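Local structure of hypothetical protein ybgI (Escherichia coli, Escherichia coli O157:H7, 1NMO) at residues A[27-32]-A[81-86]; A[50-55]-A[89-94]; A[110-115]-A[148-153]; A[118-123]-A[168-173]; A[181-186]-A[206-211]. The protein is of unknown function but carries a dinuclear metal site in a ring-shaped hexamer and may help degrade radiation-damaged nucleotides. One frame throughout, in Å; residues are numbered along the deposited sequence.

How the contacts relate
The five contacts fall into two groups, each associated with one mixed sheet. Contacts 1 and 2, with centres 8 Å apart, alternate along the chain and belong to the five-stranded sheet, where strands 26-29 and 92-95 are neighbours. Contacts 3 and 4 also alternate, and contact 5 follows contact 4. Contact 4 lies on the six-stranded sheet, contact 5 packs a helix against the approach to one of its strands, and contact 3 pairs two helices beside it. The centre of contact 4 is about 12 Å from those of contacts 3 and 5, themselves about 20 Å apart. Side chains L112 and W170 lie about 11 and 10 Å from an iron ion; contacts 1, 2 and 5 are remote packing.

Contact 1. Residues A[27-32]-A[81-86]; sequences LQVEGK and NRLKTL
This contact belongs to the five-stranded mixed sheet, where strand 26-29, outermost within the chain, receives part of the cover that helix 78-88 gives one face. V29 is the single residue of 27-32 that carries it, and one methyl does the work: CG2 lies 4.1 Å from CD2 of L83 and 4.2 Å from CD1 of L86. With CG1 anti to the backbone N (chi1 -174°), CG2 is set beside that nitrogen and aims at the helix. The two leucines stand three positions apart, so they share one side of the helix. V29 meets the L83 side chain obliquely and that of L86 at about a right angle. All three are buried, and compact branched hydrocarbons suit a buried place where only methyl groups meet across the two segments. On another side of the helix, the carbonyl oxygen of N81 takes two bonds from T85, from opposite faces of its plane: 2.9 Å from T85 N and 2.8 Å from T85 OG1. The hydroxyl also bonds Q46, tying in helix 46-54, while R82 makes a salt bridge to E205 of a second subunit. Q28 and V29 both face L93 in a classic beta bulge of an antiparallel edge pair, and helix 78-88, linking the adjacent parallel strands 59-62 and 92-95, is the helix of a beta-alpha-beta crossover.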
# COMPACT_ATOMS: atom_id res chain seq x y z
N LEU A 27 -34.62 -13.23 -28.70
CA LEU A 27 -34.65 -14.32 -27.67
C LEU A 27 -33.44 -15.21 -27.93
O LEU A 27 -33.40 -15.84 -28.99
CB LEU A 27 -35.86 -15.23 -27.90
CG LEU A 27 -36.71 -15.45 -26.68
CD1 LEU A 27 -37.54 -16.67 -26.89
CD2 LEU A 27 -35.90 -15.53 -25.45
N GLN A 28 -32.46 -15.32 -27.05
CA GLN A 28 -31.39 -16.24 -27.44
C GLN A 28 -31.55 -17.58 -26.72
O GLN A 28 -31.03 -18.61 -27.17
CB GLN A 28 -30.03 -15.65 -27.11
CG GLN A 28 -29.77 -14.30 -27.80
CD GLN A 28 -28.35 -13.87 -27.53
OE1 GLN A 28 -27.67 -14.45 -26.67
NE2 GLN A 28 -27.88 -12.85 -28.26
N VAL A 29 -32.25 -17.62 -25.60
CA VAL A 29 -32.38 -18.92 -24.92
C VAL A 29 -33.78 -18.85 -24.41
O VAL A 29 -34.09 -18.03 -23.57
CB VAL A 29 -31.38 -19.08 -23.75
CG1 VAL A 29 -31.47 -20.51 -23.19
CG2 VAL A 29 -29.91 -18.77 -24.25
N GLU A 30 -34.65 -19.67 -24.96
CA GLU A 30 -36.04 -19.69 -24.55
C GLU A 30 -36.25 -20.28 -23.16
O GLU A 30 -35.59 -21.25 -22.79
CB GLU A 30 -36.83 -20.52 -25.53
CG GLU A 30 -38.27 -20.30 -25.52
CD GLU A 30 -38.98 -21.35 -26.35
OE1 GLU A 30 -38.31 -21.98 -27.23
OE2 GLU A 30 -40.21 -21.53 -26.11
N GLY A 31 -37.21 -19.70 -22.43
CA GLY A 31 -37.60 -20.13 -21.09
C GLY A 31 -39.13 -20.11 -20.92
O GLY A 31 -39.86 -20.41 -21.89
N LYS A 32 -39.64 -19.83 -19.70
CA LYS A 32 -41.08 -19.83 -19.43
C LYS A 32 -41.78 -18.83 -20.33
O LYS A 32 -41.29 -17.72 -20.60
CB LYS A 32 -41.38 -19.51 -17.97
CG LYS A 32 -40.75 -18.24 -17.61
CD LYS A 32 -41.09 -17.72 -16.21
CE LYS A 32 -40.87 -18.74 -15.10
NZ LYS A 32 -40.16 -18.02 -13.98
N ASN A 81 -22.31 -23.79 -17.56
CA ASN A 81 -22.77 -23.24 -16.26
C ASN A 81 -23.85 -22.21 -16.49
O ASN A 81 -24.88 -22.21 -15.82
CB ASN A 81 -21.64 -22.58 -15.51
CG ASN A 81 -20.54 -23.59 -15.10
OD1 ASN A 81 -20.83 -24.77 -14.84
ND2 ASN A 81 -19.30 -23.12 -15.02
N ARG A 82 -23.62 -21.37 -17.50
CA ARG A 82 -24.53 -20.31 -17.81
C ARG A 82 -25.85 -20.81 -18.37
O ARG A 82 -26.92 -20.30 -18.03
CB ARG A 82 -23.86 -19.42 -18.80
CG ARG A 82 -22.78 -18.65 -18.28
CD ARG A 82 -21.96 -18.04 -19.48
NE ARG A 82 -21.02 -17.11 -18.85
CZ ARG A 82 -20.51 -16.04 -19.42
NH1 ARG A 82 -20.82 -15.76 -20.67
NH2 ARG A 82 -19.74 -15.23 -18.70
N LEU A 83 -25.76 -21.80 -19.26
CA LEU A 83 -26.93 -22.34 -19.90
C LEU A 83 -27.68 -23.27 -18.93
O LEU A 83 -28.93 -23.42 -19.03
CB LEU A 83 -26.53 -23.08 -21.20
CG LEU A 83 -26.00 -22.19 -22.29
CD1 LEU A 83 -25.49 -22.97 -23.45
CD2 LEU A 83 -27.12 -21.27 -22.68
N LYS A 84 -26.96 -23.91 -18.00
CA LYS A 84 -27.67 -24.77 -17.07
C LYS A 84 -28.43 -23.79 -16.21
O LYS A 84 -29.60 -23.99 -15.91
CB LYS A 84 -26.75 -25.51 -16.11
CG LYS A 84 -27.55 -26.44 -15.12
CD LYS A 84 -26.63 -27.19 -14.14
CE LYS A 84 -27.43 -28.02 -13.13
NZ LYS A 84 -26.52 -28.66 -12.05
N THR A 85 -27.77 -22.73 -15.79
CA THR A 85 -28.47 -21.82 -14.90
C THR A 85 -29.77 -21.26 -15.55
O THR A 85 -30.82 -21.16 -14.91
CB THR A 85 -27.58 -20.68 -14.52
OG1 THR A 85 -26.44 -21.17 -13.80
CG2 THR A 85 -28.37 -19.75 -13.62
N LEU A 86 -29.70 -20.89 -16.82
CA LEU A 86 -30.88 -20.35 -17.51
C LEU A 86 -31.89 -21.47 -17.77
O LEU A 86 -33.10 -21.36 -17.45
CB LEU A 86 -30.46 -19.77 -18.91
CG LEU A 86 -29.63 -18.46 -18.94
CD1 LEU A 86 -28.89 -18.25 -20.25
CD2 LEU A 86 -30.57 -17.32 -18.66

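Contact 2. Residues A[50-55]-A[89-94]; sequences DEAVRL and NDINLY
R54 NH2 donates to E51 OE1 at 2.8 Å and 163°; these two residues flank A52 and V53 in sequence, and it is A52 and V53 that meet I91 and N89. R54 NE reaches E51 OE2, also at 2.8 Å, so the guanidinium grips the carboxylate side-on with one nitrogen to each oxygen. The first bond lies in the guanidinium plane and uses the syn lone pair of OE1; OE2 is met from above the carboxylate plane. This salt bridge links positions three apart on helix 46-54, and neither side chain touches 89-94. No hydrogen bond crosses between the segments; the contact is made by V53 and A52 against I91, with N89 at the rim. V53 CG2 lies 3.7 Å from I91 CD1, and the methyl of A52 touches it more loosely, CB being 4.3 Å from I91 CD1. I91 extends its chain (chi2 -179°), which carries CD1 out to the helix. Helix 46-54 joins strands 37-41 and 59-62, parallel neighbours in the sheet, in a beta-alpha-beta crossover, while 89-94 leads from the end of helix 78-88 into strand 92-95. That end is a Schellman motif: D90, with positive phi, is its C-prime residue, and I91 N returns to L86 O. V53 CG2 also sits 3.3 Å from N89 ND2, their side chains crossing at about a right angle. The amide nitrogen hydrogen-bonds T85 O; V53 CG2 merely packs against it.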
# COMPACT_ATOMS: atom_id res chain seq x y z
N ASP A 50 -26.73 -15.33 -11.76
CA ASP A 50 -27.02 -15.74 -10.39
C ASP A 50 -27.94 -14.64 -9.78
O ASP A 50 -28.84 -14.91 -8.98
CB ASP A 50 -25.72 -15.87 -9.57
CG ASP A 50 -24.75 -16.92 -10.13
OD1 ASP A 50 -25.20 -17.91 -10.82
OD2 ASP A 50 -23.55 -16.78 -9.84
N GLU A 51 -27.70 -13.38 -10.11
CA GLU A 51 -28.58 -12.39 -9.52
C GLU A 51 -29.98 -12.57 -10.04
O GLU A 51 -30.92 -12.30 -9.28
CB GLU A 51 -28.16 -10.97 -9.79
CG GLU A 51 -27.16 -10.43 -8.77
CD GLU A 51 -27.78 -10.21 -7.39
OE1 GLU A 51 -28.65 -9.35 -7.23
OE2 GLU A 51 -27.38 -10.90 -6.44
N ALA A 52 -30.16 -12.99 -11.30
CA ALA A 52 -31.52 -13.18 -11.80
C ALA A 52 -32.24 -14.35 -11.15
O ALA A 52 -33.48 -14.40 -11.09
CB ALA A 52 -31.50 -13.44 -13.27
N VAL A 53 -31.45 -15.35 -10.73
CA VAL A 53 -32.04 -16.51 -10.11
C VAL A 53 -32.44 -16.07 -8.66
O VAL A 53 -33.50 -16.36 -8.19
CB VAL A 53 -30.98 -17.71 -10.13
CG1 VAL A 53 -31.33 -18.77 -9.06
CG2 VAL A 53 -31.02 -18.42 -11.47
N ARG A 54 -31.59 -15.30 -8.00
CA ARG A 54 -31.87 -14.88 -6.64
C ARG A 54 -33.09 -14.00 -6.65
O ARG A 54 -33.98 -14.15 -5.80
CB ARG A 54 -30.67 -14.08 -6.11
CG ARG A 54 -30.76 -13.64 -4.66
CD ARG A 54 -29.54 -12.80 -4.27
NE ARG A 54 -29.58 -11.42 -4.85
CZ ARG A 54 -30.35 -10.43 -4.40
NH1 ARG A 54 -31.17 -10.61 -3.35
NH2 ARG A 54 -30.33 -9.25 -4.99
N LEU A 55 -33.18 -13.11 -7.65
CA LEU A 55 -34.32 -12.19 -7.73
C LEU A 55 -35.57 -12.88 -8.36
O LEU A 55 -36.64 -12.26 -8.56
CB LEU A 55 -33.93 -10.94 -8.54
CG LEU A 55 -32.95 -10.03 -7.86
CD1 LEU A 55 -32.38 -8.98 -8.74
CD2 LEU A 55 -33.67 -9.33 -6.75
N ASN A 89 -33.74 -23.15 -14.82
CA ASN A 89 -34.65 -22.27 -14.04
C ASN A 89 -35.69 -21.60 -14.97
O ASN A 89 -36.42 -20.72 -14.57
CB ASN A 89 -33.81 -21.22 -13.29
CG ASN A 89 -32.97 -21.82 -12.23
OD1 ASN A 89 -33.51 -22.52 -11.38
ND2 ASN A 89 -31.66 -21.61 -12.25
N ASP A 90 -35.75 -22.05 -16.22
CA ASP A 90 -36.70 -21.55 -17.22
C ASP A 90 -36.62 -20.07 -17.39
O ASP A 90 -37.63 -19.39 -17.56
CB ASP A 90 -38.13 -21.88 -16.85
CG ASP A 90 -38.36 -23.34 -16.72
OD1 ASP A 90 -38.02 -24.06 -17.69
OD2 ASP A 90 -38.88 -23.76 -15.63
N ILE A 91 -35.41 -19.55 -17.33
CA ILE A 91 -35.24 -18.12 -17.50
C ILE A 91 -34.98 -17.81 -18.99
O ILE A 91 -34.08 -18.40 -19.57
CB ILE A 91 -34.04 -17.63 -16.67
CG1 ILE A 91 -34.30 -17.76 -15.18
CG2 ILE A 91 -33.74 -16.21 -16.98
CD1 ILE A 91 -33.12 -17.26 -14.33
N ASN A 92 -35.78 -16.94 -19.62
CA ASN A 92 -35.51 -16.47 -21.01
C ASN A 92 -34.25 -15.53 -21.13
O ASN A 92 -34.12 -14.55 -20.39
CB ASN A 92 -36.71 -15.65 -21.54
CG ASN A 92 -37.96 -16.47 -21.60
OD1 ASN A 92 -38.29 -17.05 -22.63
ND2 ASN A 92 -38.65 -16.59 -20.47
N LEU A 93 -33.30 -15.80 -22.03
CA LEU A 93 -32.21 -14.80 -22.16
C LEU A 93 -32.42 -14.11 -23.48
O LEU A 93 -32.55 -14.78 -24.51
CB LEU A 93 -30.82 -15.41 -22.26
CG LEU A 93 -29.70 -14.42 -22.66
CD1 LEU A 93 -29.43 -13.56 -21.44
CD2 LEU A 93 -28.39 -15.15 -23.02
N TYR A 94 -32.48 -12.77 -23.48
CA TYR A 94 -32.59 -12.01 -24.73
C TYR A 94 -31.32 -11.18 -24.68
O TYR A 94 -30.84 -10.87 -23.56
CB TYR A 94 -33.74 -10.98 -24.72
CG TYR A 94 -35.17 -11.51 -24.47
CD1 TYR A 94 -35.55 -11.94 -23.23
CD2 TYR A 94 -36.12 -11.53 -25.49
CE1 TYR A 94 -36.87 -12.37 -22.97
CE2 TYR A 94 -37.45 -11.97 -25.27
CZ TYR A 94 -37.81 -12.38 -24.00
OH TYR A 94 -39.14 -12.74 -23.76

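Contact 3. Residues A[110-115]-A[148-153]; sequences AQLAAL and ARLGRK
Helix 108-116 passes the last turn of helix 139-150, the backbones coming nearest at L115 and R149, with CA atoms 6.8 Å apart; G151 then leaves the helix with positive phi, which glycine readily adopts. L115 gives the largest share of the contact, through both methyls and its carbonyl oxygen. CD1 lies over one face of the R149 guanidinium, offset toward the rim and 3.5 Å from NH2. The arginine folds back to offer that face because its chain is bent at chi2 and chi3, and the same bend brings NE within 3.2 Å of L115 O, a weak bond at 124°. On the inner side L150 turns CD2 toward both leucines, 4.1 Å from L112 CD2. Its 3.3 Å to L115 CD2 is tighter than usual and doubtful in detail. L150 and L112 are buried, as their plain hydrocarbon suits, and L112 also touches T172. With so bent and weak a bond, cohesion here probably owes more to leucine packing than to hydrogen bonding, while R149 lies on the exposed side.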
# COMPACT_ATOMS: atom_id res chain seq x y z
N ALA A 110 -26.02 7.16 -28.06
CA ALA A 110 -26.72 8.40 -27.76
C ALA A 110 -26.75 8.76 -26.32
O ALA A 110 -26.77 9.95 -26.01
CB ALA A 110 -28.15 8.36 -28.30
N GLN A 111 -26.73 7.75 -25.43
CA GLN A 111 -26.76 7.95 -23.98
C GLN A 111 -25.41 8.42 -23.49
O GLN A 111 -25.29 9.26 -22.55
CB GLN A 111 -27.13 6.67 -23.27
CG GLN A 111 -28.42 6.14 -23.75
CD GLN A 111 -29.58 6.84 -23.09
OE1 GLN A 111 -29.47 7.24 -21.94
NE2 GLN A 111 -30.73 6.92 -23.79
N LEU A 112 -24.37 7.92 -24.12
CA LEU A 112 -23.09 8.43 -23.71
C LEU A 112 -23.15 9.92 -24.12
O LEU A 112 -22.82 10.80 -23.34
CB LEU A 112 -21.96 7.72 -24.47
CG LEU A 112 -20.60 7.45 -23.82
CD1 LEU A 112 -19.56 7.83 -24.79
CD2 LEU A 112 -20.42 8.09 -22.55
N ALA A 113 -23.55 10.25 -25.35
CA ALA A 113 -23.60 11.70 -25.68
C ALA A 113 -24.30 12.50 -24.59
O ALA A 113 -23.81 13.57 -24.14
CB ALA A 113 -24.31 11.91 -26.97
N ALA A 114 -25.44 12.00 -24.15
CA ALA A 114 -26.26 12.72 -23.15
C ALA A 114 -25.49 12.79 -21.86
O ALA A 114 -25.38 13.85 -21.22
CB ALA A 114 -27.60 11.99 -22.91
N LEU A 115 -24.96 11.63 -21.45
CA LEU A 115 -24.21 11.64 -20.19
C LEU A 115 -23.02 12.62 -20.19
O LEU A 115 -22.66 13.16 -19.13
CB LEU A 115 -23.68 10.24 -19.90
CG LEU A 115 -23.05 10.12 -18.52
CD1 LEU A 115 -23.99 10.62 -17.44
CD2 LEU A 115 -22.75 8.64 -18.22
N ALA A 148 -15.58 11.58 -13.89
CA ALA A 148 -16.60 11.91 -12.86
C ALA A 148 -17.96 11.40 -13.38
O ALA A 148 -18.78 10.91 -12.62
CB ALA A 148 -16.66 13.42 -12.67
N ARG A 149 -18.20 11.52 -14.68
CA ARG A 149 -19.47 11.06 -15.29
C ARG A 149 -19.63 9.56 -15.32
O ARG A 149 -20.71 9.04 -15.00
CB ARG A 149 -19.57 11.60 -16.74
CG ARG A 149 -19.64 13.13 -16.84
CD ARG A 149 -20.50 13.72 -15.71
NE ARG A 149 -21.89 13.90 -16.08
CZ ARG A 149 -22.93 13.48 -15.35
NH1 ARG A 149 -22.72 12.84 -14.17
NH2 ARG A 149 -24.20 13.74 -15.77
N LEU A 150 -18.55 8.84 -15.68
CA LEU A 150 -18.57 7.38 -15.77
C LEU A 150 -18.08 6.68 -14.52
O LEU A 150 -18.26 5.51 -14.43
CB LEU A 150 -17.74 6.87 -16.98
CG LEU A 150 -18.07 7.50 -18.35
CD1 LEU A 150 -17.54 6.60 -19.43
CD2 LEU A 150 -19.55 7.73 -18.58
N GLY A 151 -17.43 7.35 -13.57
CA GLY A 151 -16.98 6.65 -12.35
C GLY A 151 -15.75 5.78 -12.59
O GLY A 151 -15.45 4.78 -11.83
N ARG A 152 -14.98 6.18 -13.60
CA ARG A 152 -13.79 5.40 -13.99
C ARG A 152 -12.81 6.31 -14.68
O ARG A 152 -13.20 7.08 -15.52
CB ARG A 152 -14.19 4.28 -15.01
CG ARG A 152 -12.97 3.47 -15.64
CD ARG A 152 -13.45 2.40 -16.61
NE ARG A 152 -12.42 1.45 -17.03
CZ ARG A 152 -11.60 1.64 -18.07
NH1 ARG A 152 -11.69 2.73 -18.79
NH2 ARG A 152 -10.68 0.70 -18.38
N LYS A 153 -11.52 6.23 -14.34
CA LYS A 153 -10.49 7.09 -14.98
C LYS A 153 -10.19 6.65 -16.41
O LYS A 153 -9.73 5.52 -16.65
CB LYS A 153 -9.18 7.04 -14.16
CG LYS A 153 -8.06 8.03 -14.64
CD LYS A 153 -6.81 7.91 -13.75
CE LYS A 153 -5.72 8.95 -14.09
NZ LYS A 153 -5.23 8.73 -15.52

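Contact 4. Residues A[118-123]-A[168-173]; sequences ITVMGE and VAWCTG
The indole of W170 is the large bump of this contact, and its six-membered ring pushes into the hollow formed by I118 and V120 on strand 118-123. V120 CG2 meets the rim of the ring in its plane, 3.8 Å from both CZ2 and CH2. I118 CG2 comes at a slant, 3.9 Å from CZ3, and the two side chains slide past each other in opposite directions. The other arm of I118 rests its CD1 against V168 CG1, at 4.1 Å. Branched residues suit this hollow, since one isoleucine can serve two neighbours. The indole reaches it from the crowded position between its backbone N and carbonyl carbon (chi1 62°), while NE1 is bonded to N109 O. Strand 128-137 stands between the two strands in the sheet. The axes of their short segments approach to 9.1 Å and run at 78° to each other, consistent with strong twist, to which the classic bulge at M121 and G122 may add. W170 is thus packed between strand 118-123, outermost of this mixed sheet within the chain, and A113 of helix 108-116. The strand carrying it runs on to T172, whose OG1 bonds E219, a ligand of both irons in the dinuclear metal site.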
# COMPACT_ATOMS: atom_id res chain seq x y z
N ILE A 118 -22.88 16.07 -24.77
CA ILE A 118 -22.49 16.35 -26.16
C ILE A 118 -23.72 16.42 -27.03
O ILE A 118 -24.58 15.54 -27.03
CB ILE A 118 -21.59 15.23 -26.74
CG1 ILE A 118 -20.39 14.98 -25.78
CG2 ILE A 118 -21.11 15.61 -28.20
CD1 ILE A 118 -19.37 13.89 -26.35
N THR A 119 -23.79 17.46 -27.83
CA THR A 119 -24.93 17.61 -28.74
C THR A 119 -24.62 16.80 -29.99
O THR A 119 -23.67 17.09 -30.70
CB THR A 119 -25.08 19.13 -29.14
OG1 THR A 119 -25.10 19.93 -27.94
CG2 THR A 119 -26.37 19.35 -29.94
N VAL A 120 -25.44 15.83 -30.30
CA VAL A 120 -25.20 15.02 -31.48
C VAL A 120 -25.53 15.86 -32.70
O VAL A 120 -26.56 16.57 -32.70
CB VAL A 120 -26.13 13.76 -31.50
CG1 VAL A 120 -26.08 13.08 -32.90
CG2 VAL A 120 -25.71 12.76 -30.41
N MSE A 121 -24.72 15.75 -33.76
CA MSE A 121 -24.97 16.59 -34.92
C MSE A 121 -25.07 15.88 -36.24
O MSE A 121 -25.56 16.45 -37.21
CB MSE A 121 -23.93 17.70 -35.01
CG MSE A 121 -24.22 18.83 -34.10
SE MSE A 121 -22.76 20.11 -34.10
CE MSE A 121 -23.57 21.23 -32.66
N GLY A 122 -24.63 14.63 -36.25
CA GLY A 122 -24.65 13.78 -37.43
C GLY A 122 -23.94 12.43 -37.17
O GLY A 122 -23.75 11.98 -36.03
N GLU A 123 -23.57 11.75 -38.23
CA GLU A 123 -22.84 10.52 -38.05
C GLU A 123 -21.81 10.48 -39.14
O GLU A 123 -21.98 11.05 -40.21
CB GLU A 123 -23.75 9.28 -38.00
CG GLU A 123 -24.22 8.67 -39.26
CD GLU A 123 -24.50 7.17 -39.08
OE1 GLU A 123 -25.21 6.76 -38.12
OE2 GLU A 123 -24.01 6.35 -39.90
N VAL A 168 -16.31 16.38 -31.38
CA VAL A 168 -15.95 15.03 -30.91
C VAL A 168 -16.61 13.90 -31.71
O VAL A 168 -17.62 14.13 -32.41
CB VAL A 168 -16.45 14.94 -29.47
CG1 VAL A 168 -16.23 13.59 -28.93
CG2 VAL A 168 -15.71 15.95 -28.64
N ALA A 169 -16.05 12.68 -31.72
CA ALA A 169 -16.84 11.62 -32.37
C ALA A 169 -16.63 10.47 -31.38
O ALA A 169 -15.73 10.54 -30.55
CB ALA A 169 -16.36 11.28 -33.79
N TRP A 170 -17.42 9.40 -31.44
CA TRP A 170 -17.22 8.39 -30.43
C TRP A 170 -17.86 7.13 -30.88
O TRP A 170 -18.66 7.16 -31.82
CB TRP A 170 -17.88 8.86 -29.15
CG TRP A 170 -19.38 9.08 -29.21
CD1 TRP A 170 -20.36 8.19 -28.88
CD2 TRP A 170 -20.07 10.27 -29.66
NE1 TRP A 170 -21.61 8.74 -29.11
CE2 TRP A 170 -21.47 10.01 -29.58
CE3 TRP A 170 -19.64 11.54 -30.13
CZ2 TRP A 170 -22.43 10.97 -29.94
CZ3 TRP A 170 -20.60 12.51 -30.51
CH2 TRP A 170 -21.97 12.21 -30.41
N CYS A 171 -17.52 6.02 -30.23
CA CYS A 171 -18.18 4.74 -30.52
C CYS A 171 -18.03 4.03 -29.20
O CYS A 171 -16.91 3.89 -28.78
CB CYS A 171 -17.48 3.91 -31.62
SG CYS A 171 -18.39 2.33 -31.91
N THR A 172 -19.10 3.60 -28.52
CA THR A 172 -18.90 2.93 -27.27
C THR A 172 -18.28 1.47 -27.45
O THR A 172 -18.31 0.89 -28.51
CB THR A 172 -20.22 2.75 -26.50
OG1 THR A 172 -21.02 1.82 -27.24
CG2 THR A 172 -20.95 4.12 -26.24
N GLY A 173 -17.67 0.91 -26.41
CA GLY A 173 -17.18 -0.45 -26.54
C GLY A 173 -15.86 -0.59 -27.21
O GLY A 173 -14.95 0.22 -26.98

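Contact 5. Residues A[181-186]-A[206-211]; sequences SAARFG and QGLHFY
Here the packing is between two successive beta-alpha-beta crossovers of the six-stranded sheet, A183 on helix 179-185 meeting Q206 and L208 in the link from helix 197-205 to strand 209-212. The first helix joins strands 165-170 and 189-192, the second joins 189-192 to 209-212, and each pair is parallel and adjacent in the sheet. A183 has only a methyl, and that small size lets Q206 settle close over it. Beyond CG the glutamine chain stays extended and brings the amide group over the methyl, Q206 CD 3.5 Å from A183 CB, with Q206 CB and CG also alongside at 3.9 and 4.1 Å from A183 CB. Q206 also packs against M78 of a second subunit, which places this corner of the fold near a subunit boundary. G207, with positive phi, lies between Q206 and L208, both of which point toward the helix; glycine adopts such angles easily. L208 is buried and also touches F190 and V187. Helix 179-185 ends at G186, whose positive phi again suits glycine, and G186 N bonds A182 O at 3.1 Å. On the inner side of the contact, L208 CD2 stands 4.4 Å from A183 CB.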
# COMPACT_ATOMS: atom_id res chain seq x y z
N SER A 181 -10.98 6.83 -39.29
CA SER A 181 -12.03 7.40 -40.06
C SER A 181 -12.54 8.69 -39.34
O SER A 181 -12.98 9.62 -40.02
CB SER A 181 -13.11 6.37 -40.28
OG SER A 181 -14.23 6.78 -39.57
N ALA A 182 -12.49 8.78 -38.01
CA ALA A 182 -12.94 10.04 -37.38
C ALA A 182 -11.94 11.10 -37.66
O ALA A 182 -12.31 12.20 -37.86
CB ALA A 182 -13.10 9.89 -35.89
N ALA A 183 -10.65 10.80 -37.62
CA ALA A 183 -9.65 11.84 -37.92
C ALA A 183 -9.86 12.48 -39.34
O ALA A 183 -9.73 13.70 -39.55
CB ALA A 183 -8.22 11.22 -37.82
N ARG A 184 -10.09 11.63 -40.32
CA ARG A 184 -10.32 12.05 -41.68
C ARG A 184 -11.51 13.01 -41.65
O ARG A 184 -11.43 14.11 -42.16
CB ARG A 184 -10.66 10.83 -42.53
CG ARG A 184 -10.04 10.78 -43.91
CD ARG A 184 -9.13 9.59 -43.94
NE ARG A 184 -9.90 8.35 -43.73
CZ ARG A 184 -9.46 7.28 -43.03
NH1 ARG A 184 -8.24 7.33 -42.46
NH2 ARG A 184 -10.21 6.16 -42.93
N PHE A 185 -12.61 12.62 -41.00
CA PHE A 185 -13.79 13.47 -40.92
C PHE A 185 -13.47 14.85 -40.36
O PHE A 185 -13.94 15.88 -40.89
CB PHE A 185 -14.85 12.79 -40.07
CG PHE A 185 -16.14 13.53 -40.05
CD1 PHE A 185 -17.06 13.38 -41.09
CD2 PHE A 185 -16.40 14.43 -39.04
CE1 PHE A 185 -18.22 14.14 -41.13
CE2 PHE A 185 -17.53 15.19 -39.05
CZ PHE A 185 -18.47 15.06 -40.10
N GLY A 186 -12.64 14.89 -39.30
CA GLY A 186 -12.21 16.12 -38.66
C GLY A 186 -12.84 16.28 -37.28
O GLY A 186 -13.99 16.74 -37.12
N GLN A 206 -2.28 12.11 -35.96
CA GLN A 206 -3.35 12.89 -36.58
C GLN A 206 -3.79 14.04 -35.67
O GLN A 206 -4.75 14.72 -36.00
CB GLN A 206 -4.52 11.99 -37.02
CG GLN A 206 -4.15 11.08 -38.24
CD GLN A 206 -5.11 9.85 -38.48
OE1 GLN A 206 -5.70 9.29 -37.53
NE2 GLN A 206 -5.21 9.40 -39.74
N GLY A 207 -3.09 14.27 -34.55
CA GLY A 207 -3.45 15.40 -33.70
C GLY A 207 -4.82 15.48 -32.98
O GLY A 207 -5.44 16.55 -32.86
N LEU A 208 -5.34 14.36 -32.48
CA LEU A 208 -6.59 14.48 -31.75
C LEU A 208 -6.43 13.84 -30.36
O LEU A 208 -5.51 13.06 -30.12
CB LEU A 208 -7.76 13.86 -32.50
CG LEU A 208 -7.64 12.37 -32.77
CD1 LEU A 208 -8.98 11.80 -33.30
CD2 LEU A 208 -6.62 12.19 -33.80
N HIS A 209 -7.28 14.28 -29.44
CA HIS A 209 -7.31 13.79 -28.10
C HIS A 209 -8.01 12.45 -28.19
O HIS A 209 -9.08 12.37 -28.81
CB HIS A 209 -8.17 14.72 -27.22
CG HIS A 209 -7.49 16.00 -26.87
ND1 HIS A 209 -6.47 16.08 -25.95
CD2 HIS A 209 -7.66 17.26 -27.37
CE1 HIS A 209 -6.01 17.33 -25.90
NE2 HIS A 209 -6.72 18.06 -26.75
N PHE A 210 -7.45 11.41 -27.56
CA PHE A 210 -8.10 10.10 -27.59
C PHE A 210 -8.35 9.66 -26.15
O PHE A 210 -7.49 9.86 -25.32
CB PHE A 210 -7.23 9.04 -28.32
CG PHE A 210 -7.70 7.68 -28.06
CD1 PHE A 210 -8.89 7.23 -28.61
CD2 PHE A 210 -7.01 6.86 -27.17
CE1 PHE A 210 -9.42 5.97 -28.29
CE2 PHE A 210 -7.54 5.60 -26.83
CZ PHE A 210 -8.75 5.16 -27.40
N TYR A 211 -9.51 9.07 -25.89
CA TYR A 211 -9.92 8.59 -24.55
C TYR A 211 -10.41 7.15 -24.72
O TYR A 211 -11.22 6.89 -25.63
CB TYR A 211 -11.14 9.37 -24.00
CG TYR A 211 -10.86 10.83 -23.90
CD1 TYR A 211 -10.87 11.63 -25.00
CD2 TYR A 211 -10.41 11.35 -22.69
CE1 TYR A 211 -10.39 12.95 -24.92
CE2 TYR A 211 -9.96 12.64 -22.57
CZ TYR A 211 -9.94 13.45 -23.69
OH TYR A 211 -9.43 14.76 -23.54